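Local structure of phosphosugar isomerase (Escherichia coli O6:H1, 5UQI) at residues His8-Lys11 against His12-Asn16; His82-Leu85 against Gly86-Ala89; Ser27-Ser30 against Glu31-Asn34. The protein binds arabinose 5-phosphate and probably interconverts it with ribulose 5-phosphate, as a sugar isomerase (SIS) domain protein. All blocks are in the same frame, centred on the assembly; numbering follows the deposited sequence.

Interaction 1 (His8-Lys11 against His12-Asn16); sequences HLIK and HFMHN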
# COMPACT_ATOMS: atom_id res chain seq x y z
N HIS A 8 -30.04 -5.57 -2.34
CA HIS A 8 -29.80 -4.13 -2.23
C HIS A 8 -28.81 -3.80 -1.09
O HIS A 8 -28.03 -2.85 -1.19
CB HIS A 8 -31.08 -3.30 -2.01
CG HIS A 8 -31.92 -3.13 -3.24
ND1 HIS A 8 -31.42 -2.70 -4.45
CD2 HIS A 8 -33.26 -3.31 -3.44
CE1 HIS A 8 -32.40 -2.65 -5.34
NE2 HIS A 8 -33.52 -3.03 -4.76
N LEU A 9 -28.86 -4.59 -0.03
CA LEU A 9 -28.00 -4.41 1.15
C LEU A 9 -26.56 -4.68 0.72
O LEU A 9 -25.65 -3.84 0.95
CB LEU A 9 -28.44 -5.34 2.27
CG LEU A 9 -27.57 -5.31 3.55
CD1 LEU A 9 -27.46 -3.93 4.14
CD2 LEU A 9 -28.00 -6.30 4.59
N ILE A 10 -26.35 -5.77 -0.01
CA ILE A 10 -24.99 -6.06 -0.55
C ILE A 10 -24.49 -4.96 -1.50
O ILE A 10 -23.35 -4.48 -1.39
CB ILE A 10 -25.00 -7.42 -1.24
CG1 ILE A 10 -25.21 -8.49 -0.18
CG2 ILE A 10 -23.73 -7.66 -2.07
CD1 ILE A 10 -25.76 -9.78 -0.77
N LYS A 11 -25.35 -4.52 -2.41
CA LYS A 11 -24.96 -3.45 -3.33
C LYS A 11 -24.69 -2.13 -2.60
O LYS A 11 -23.86 -1.37 -3.08
CB LYS A 11 -26.02 -3.25 -4.45
CG LYS A 11 -26.06 -4.42 -5.39
CD LYS A 11 -27.12 -4.19 -6.48
CE LYS A 11 -27.02 -5.33 -7.47
NZ LYS A 11 -27.78 -4.96 -8.70
N HIS A 12 -25.35 -1.88 -1.46
CA HIS A 12 -25.13 -0.66 -0.65
C HIS A 12 -23.64 -0.65 -0.21
O HIS A 12 -22.93 0.35 -0.37
CB HIS A 12 -26.09 -0.61 0.57
CG HIS A 12 -25.67 0.36 1.65
ND1 HIS A 12 -25.83 1.72 1.52
CD2 HIS A 12 -25.06 0.16 2.85
CE1 HIS A 12 -25.35 2.32 2.60
NE2 HIS A 12 -24.89 1.40 3.42
N PHE A 13 -23.17 -1.80 0.28
CA PHE A 13 -21.80 -1.80 0.80
C PHE A 13 -20.82 -1.67 -0.36
O PHE A 13 -19.78 -1.01 -0.23
CB PHE A 13 -21.55 -3.06 1.61
CG PHE A 13 -22.32 -3.11 2.92
CD1 PHE A 13 -22.15 -2.13 3.91
CD2 PHE A 13 -23.21 -4.15 3.17
CE1 PHE A 13 -22.88 -2.19 5.12
CE2 PHE A 13 -23.90 -4.22 4.40
CZ PHE A 13 -23.77 -3.24 5.37
N MET A 14 -21.09 -2.37 -1.46
CA MET A 14 -20.26 -2.26 -2.66
C MET A 14 -20.18 -0.85 -3.17
O MET A 14 -19.12 -0.36 -3.53
CB MET A 14 -20.73 -3.22 -3.80
CG MET A 14 -20.75 -4.68 -3.40
SD MET A 14 -21.12 -5.64 -4.89
CE MET A 14 -19.73 -5.37 -5.98
N HIS A 15 -21.35 -0.18 -3.15
CA HIS A 15 -21.38 1.18 -3.61
C HIS A 15 -20.56 2.13 -2.72
O HIS A 15 -19.90 3.03 -3.27
CB HIS A 15 -22.86 1.63 -3.67
CG HIS A 15 -23.04 3.07 -4.01
ND1 HIS A 15 -22.83 3.57 -5.28
CD2 HIS A 15 -23.39 4.12 -3.24
CE1 HIS A 15 -23.05 4.88 -5.27
NE2 HIS A 15 -23.40 5.23 -4.05
N ASN A 16 -20.56 1.90 -1.38
CA ASN A 16 -19.75 2.71 -0.48
C ASN A 16 -18.27 2.58 -0.91
O ASN A 16 -17.52 3.57 -0.92
CB ASN A 16 -19.90 2.27 0.98
CG ASN A 16 -21.21 2.74 1.57
OD1 ASN A 16 -21.91 3.52 0.93
ND2 ASN A 16 -21.53 2.29 2.78
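L9 carries CG trans to its backbone N (chi1 177°). F13 instead sets its ring beside its own backbone N (chi1 -69°). These two choices lay the side chains next to each other, pointing the same way, one turn apart on the alpha helix 3-25. The touch is between a methyl and the ring: L9 CD1 meets F13 CE2 at 3.6 Å. The carbonyl O of L9 also comes close to this ring, 3.3 Å from F13 CD2, at an oblique approach.

The backbone beneath is regular. H12 N, F13 N, M14 N and H15 N donate to the carbonyls of H8, L9, I10 and K11, the i to i+4 pattern of an alpha helix. The bond from M14 N to I10 O is the straightest of the four, at 171°, and its donor lies in the carbonyl plane. The turn is mostly exposed. Farther along, the N16 side chain ties the helix to the body of the chain through a hydrogen bond from ND2 to A147 O.

Other side chains touch lightly. I10 CG2 lies 4.3 Å from M14 SD, where the M14 chain bends. On the ring of F13, H12 CD2 sits 3.8 Å above one face, displaced toward the rim.

Interaction 2 (His82-Leu85 against Gly86-Ala89); sequences HGDL and GMVA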
# COMPACT_ATOMS: atom_id res chain seq x y z
N HIS A 82 10.90 -8.43 15.37
CA HIS A 82 11.39 -9.70 15.90
C HIS A 82 12.43 -10.33 14.97
O HIS A 82 12.60 -11.54 15.01
CB HIS A 82 10.22 -10.65 16.21
CG HIS A 82 9.34 -10.12 17.29
ND1 HIS A 82 9.57 -10.39 18.62
CD2 HIS A 82 8.27 -9.31 17.25
CE1 HIS A 82 8.67 -9.76 19.36
NE2 HIS A 82 7.90 -9.06 18.56
N GLY A 83 13.13 -9.53 14.19
CA GLY A 83 14.28 -10.00 13.43
C GLY A 83 14.17 -9.73 11.95
O GLY A 83 15.17 -9.71 11.29
N ASP A 84 12.93 -9.65 11.44
CA ASP A 84 12.79 -9.60 9.97
C ASP A 84 13.23 -8.29 9.38
O ASP A 84 13.35 -8.18 8.14
CB ASP A 84 11.33 -9.93 9.48
CG ASP A 84 10.94 -11.40 9.65
OD1 ASP A 84 11.63 -12.20 10.31
OD2 ASP A 84 9.85 -11.78 9.09
N LEU A 85 13.51 -7.26 10.21
CA LEU A 85 14.19 -6.11 9.66
C LEU A 85 15.53 -6.47 9.00
O LEU A 85 15.95 -5.76 8.08
CB LEU A 85 14.46 -5.13 10.84
CG LEU A 85 13.24 -4.26 11.13
CD1 LEU A 85 13.46 -3.70 12.55
CD2 LEU A 85 13.09 -3.10 10.12
N GLY A 86 16.12 -7.63 9.36
CA GLY A 86 17.30 -8.13 8.73
C GLY A 86 17.11 -8.53 7.28
O GLY A 86 18.09 -8.77 6.54
N MET A 87 15.84 -8.57 6.83
CA MET A 87 15.61 -8.85 5.40
C MET A 87 15.85 -7.64 4.52
O MET A 87 15.95 -7.81 3.28
CB MET A 87 14.16 -9.34 5.19
CG MET A 87 13.91 -10.61 5.99
SD MET A 87 12.19 -11.18 5.79
CE MET A 87 12.32 -12.75 6.65
N VAL A 88 15.85 -6.46 5.14
CA VAL A 88 15.92 -5.15 4.44
C VAL A 88 17.39 -4.75 4.40
O VAL A 88 18.03 -4.67 5.44
CB VAL A 88 15.10 -4.07 5.21
CG1 VAL A 88 15.22 -2.70 4.53
CG2 VAL A 88 13.64 -4.51 5.34
N ALA A 89 17.91 -4.58 3.20
CA ALA A 89 19.33 -4.22 3.01
C ALA A 89 19.49 -2.88 2.32
O ALA A 89 18.54 -2.30 1.89
CB ALA A 89 20.05 -5.32 2.26
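A Schellman motif closes the helix that starts at 77, and the chain goes on directly into a short 3-10 turn. G83 is the C-prime residue, with a positive phi of 125°, a value that suits glycine. Its N bonds to A80 O, and D84 N bonds to E79 O. Beyond it the spacing becomes i to i+3. G86 N donates to G83 O at 3.0 Å, M87 N to D84 O at 2.8 Å, and V88 N to L85 O at 3.0 Å. All three N-H groups point well at their acceptors, yet each donor stands above the carbonyl plane and off the lone pairs. Such an approach follows from the tight winding of the turn.

D84 and M87 supply the side-chain contact. They lie side by side and point the same way. The M87 chain runs extended beyond CG (chi3 173°), which carries its methyl to the D84 carboxylate: M87 CE is 3.6 Å from D84 CG. Nearer the backbone, M87 CG passes 3.3 Å from D84 O. Both side chains also touch V75 of strand 72-76. L85 and V88 instead reach helix 110-116, meeting L113 and M116 respectively. The turn thus starts the return from helix 77-84 to strand 93-97, within a beta-alpha-beta crossover of the parallel sheet in this SIS domain.

Interaction 3 (Ser27-Ser30 against Glu31-Asn34); sequences SPLS and EFAN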
# COMPACT_ATOMS: atom_id res chain seq x y z
N SER A 27 -9.09 13.07 -6.95
CA SER A 27 -8.17 13.90 -6.16
C SER A 27 -6.90 14.22 -6.99
O SER A 27 -6.62 13.61 -8.01
CB SER A 27 -7.90 13.22 -4.80
OG SER A 27 -6.91 12.23 -4.95
N PRO A 28 -6.07 15.19 -6.57
CA PRO A 28 -4.94 15.56 -7.47
C PRO A 28 -3.80 14.53 -7.60
O PRO A 28 -3.06 14.55 -8.58
CB PRO A 28 -4.36 16.84 -6.80
CG PRO A 28 -5.44 17.34 -5.87
CD PRO A 28 -6.26 16.15 -5.46
N LEU A 29 -3.66 13.69 -6.56
CA LEU A 29 -2.57 12.71 -6.46
C LEU A 29 -1.22 13.37 -6.74
O LEU A 29 -0.38 12.79 -7.41
CB LEU A 29 -2.83 11.53 -7.45
CG LEU A 29 -4.19 10.84 -7.21
CD1 LEU A 29 -4.36 9.61 -8.11
CD2 LEU A 29 -4.43 10.50 -5.75
N SER A 30 -1.01 14.61 -6.24
CA SER A 30 0.23 15.39 -6.58
C SER A 30 1.54 14.66 -6.39
O SER A 30 2.43 14.71 -7.28
CB SER A 30 0.22 16.70 -5.80
OG SER A 30 -0.89 17.43 -6.29
N GLU A 31 1.66 13.94 -5.27
CA GLU A 31 2.94 13.28 -4.93
C GLU A 31 3.16 11.97 -5.67
O GLU A 31 4.20 11.35 -5.52
CB GLU A 31 3.03 13.08 -3.39
CG GLU A 31 2.05 12.11 -2.74
CD GLU A 31 0.60 12.61 -2.52
OE1 GLU A 31 -0.02 13.16 -3.46
OE2 GLU A 31 0.02 12.43 -1.43
N PHE A 32 2.22 11.57 -6.51
CA PHE A 32 2.39 10.27 -7.24
C PHE A 32 3.47 10.27 -8.28
O PHE A 32 4.09 9.21 -8.53
CB PHE A 32 1.08 9.74 -7.78
CG PHE A 32 0.25 9.08 -6.72
CD1 PHE A 32 -0.30 9.79 -5.67
CD2 PHE A 32 0.12 7.71 -6.72
CE1 PHE A 32 -1.07 9.18 -4.68
CE2 PHE A 32 -0.60 7.09 -5.70
CZ PHE A 32 -1.21 7.82 -4.72
N ALA A 33 3.75 11.43 -8.88
CA ALA A 33 4.87 11.47 -9.79
C ALA A 33 6.18 11.24 -9.05
O ALA A 33 7.03 10.47 -9.51
CB ALA A 33 4.88 12.80 -10.54
N ASN A 34 6.35 11.91 -7.89
CA ASN A 34 7.55 11.68 -7.08
C ASN A 34 7.60 10.20 -6.62
O ASN A 34 8.68 9.61 -6.63
CB ASN A 34 7.56 12.55 -5.85
CG ASN A 34 8.01 13.94 -6.18
OD1 ASN A 34 8.66 14.18 -7.21
ND2 ASN A 34 7.67 14.86 -5.33
O HOH W 1 5.13 14.41 -7.32
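The F32 ring turns its edge to the carbonyl of L29: L29 O lies near the ring plane, 3.5 Å from F32 CD1. The same ring atom meets L29 CB, also at 3.5 Å, and L29 CD2 reaches F32 CE1 at 3.8 Å. The two side chains cross obliquely. Both residues are the ends of a type I beta turn, L29 to F32, which leads into helix 32-41. The turn is closed by F32 N donating to L29 O at 3.0 Å. This bond is fairly straight at the hydrogen (161°), but the donor stands above the carbonyl plane.

L29, the first residue of the turn, has positive phi, in the left-handed region, and so bends the chain where the turn begins. The F32 side chain also touches V164 and V168, so it packs the helix start against helix 156-175.

E31 folds back over the turn. Its CG sits between the backbone N and the carbonyl carbon (chi1 67°), and the chain bends again at chi2. OE1 comes to rest near the L29-S30 peptide, while OE2 takes a hydrogen bond from E140 N. That bond joins the turn to the last strand of the sheet, 137-140.

A water bridges the lead-in and the start of the helix. It donates to S30 O at 2.7 Å and accepts from N34 N at 2.8 Å.

Overall arrangement
All three interactions are local, and they follow one another along the chain without nesting or crossing. Interaction 1 comes first, on the long N-terminal helix 3-25. It lies about 24 Å from the chain centre, measured centre to centre. Interaction 3 follows in the loop that leaves this helix, and turns the chain into helix 32-41. Interaction 2 comes last, where helix 77-84 gives way to the loop before strand 93-97. Interactions 1 and 2 lie on opposite sides of the chain's centre, their own centres about 41 Å apart. Interaction 3 ties the start of helix 32-41 to helix 156-175 and to strand 137-140; interaction 2 joins strand 72-76 and helix 110-116.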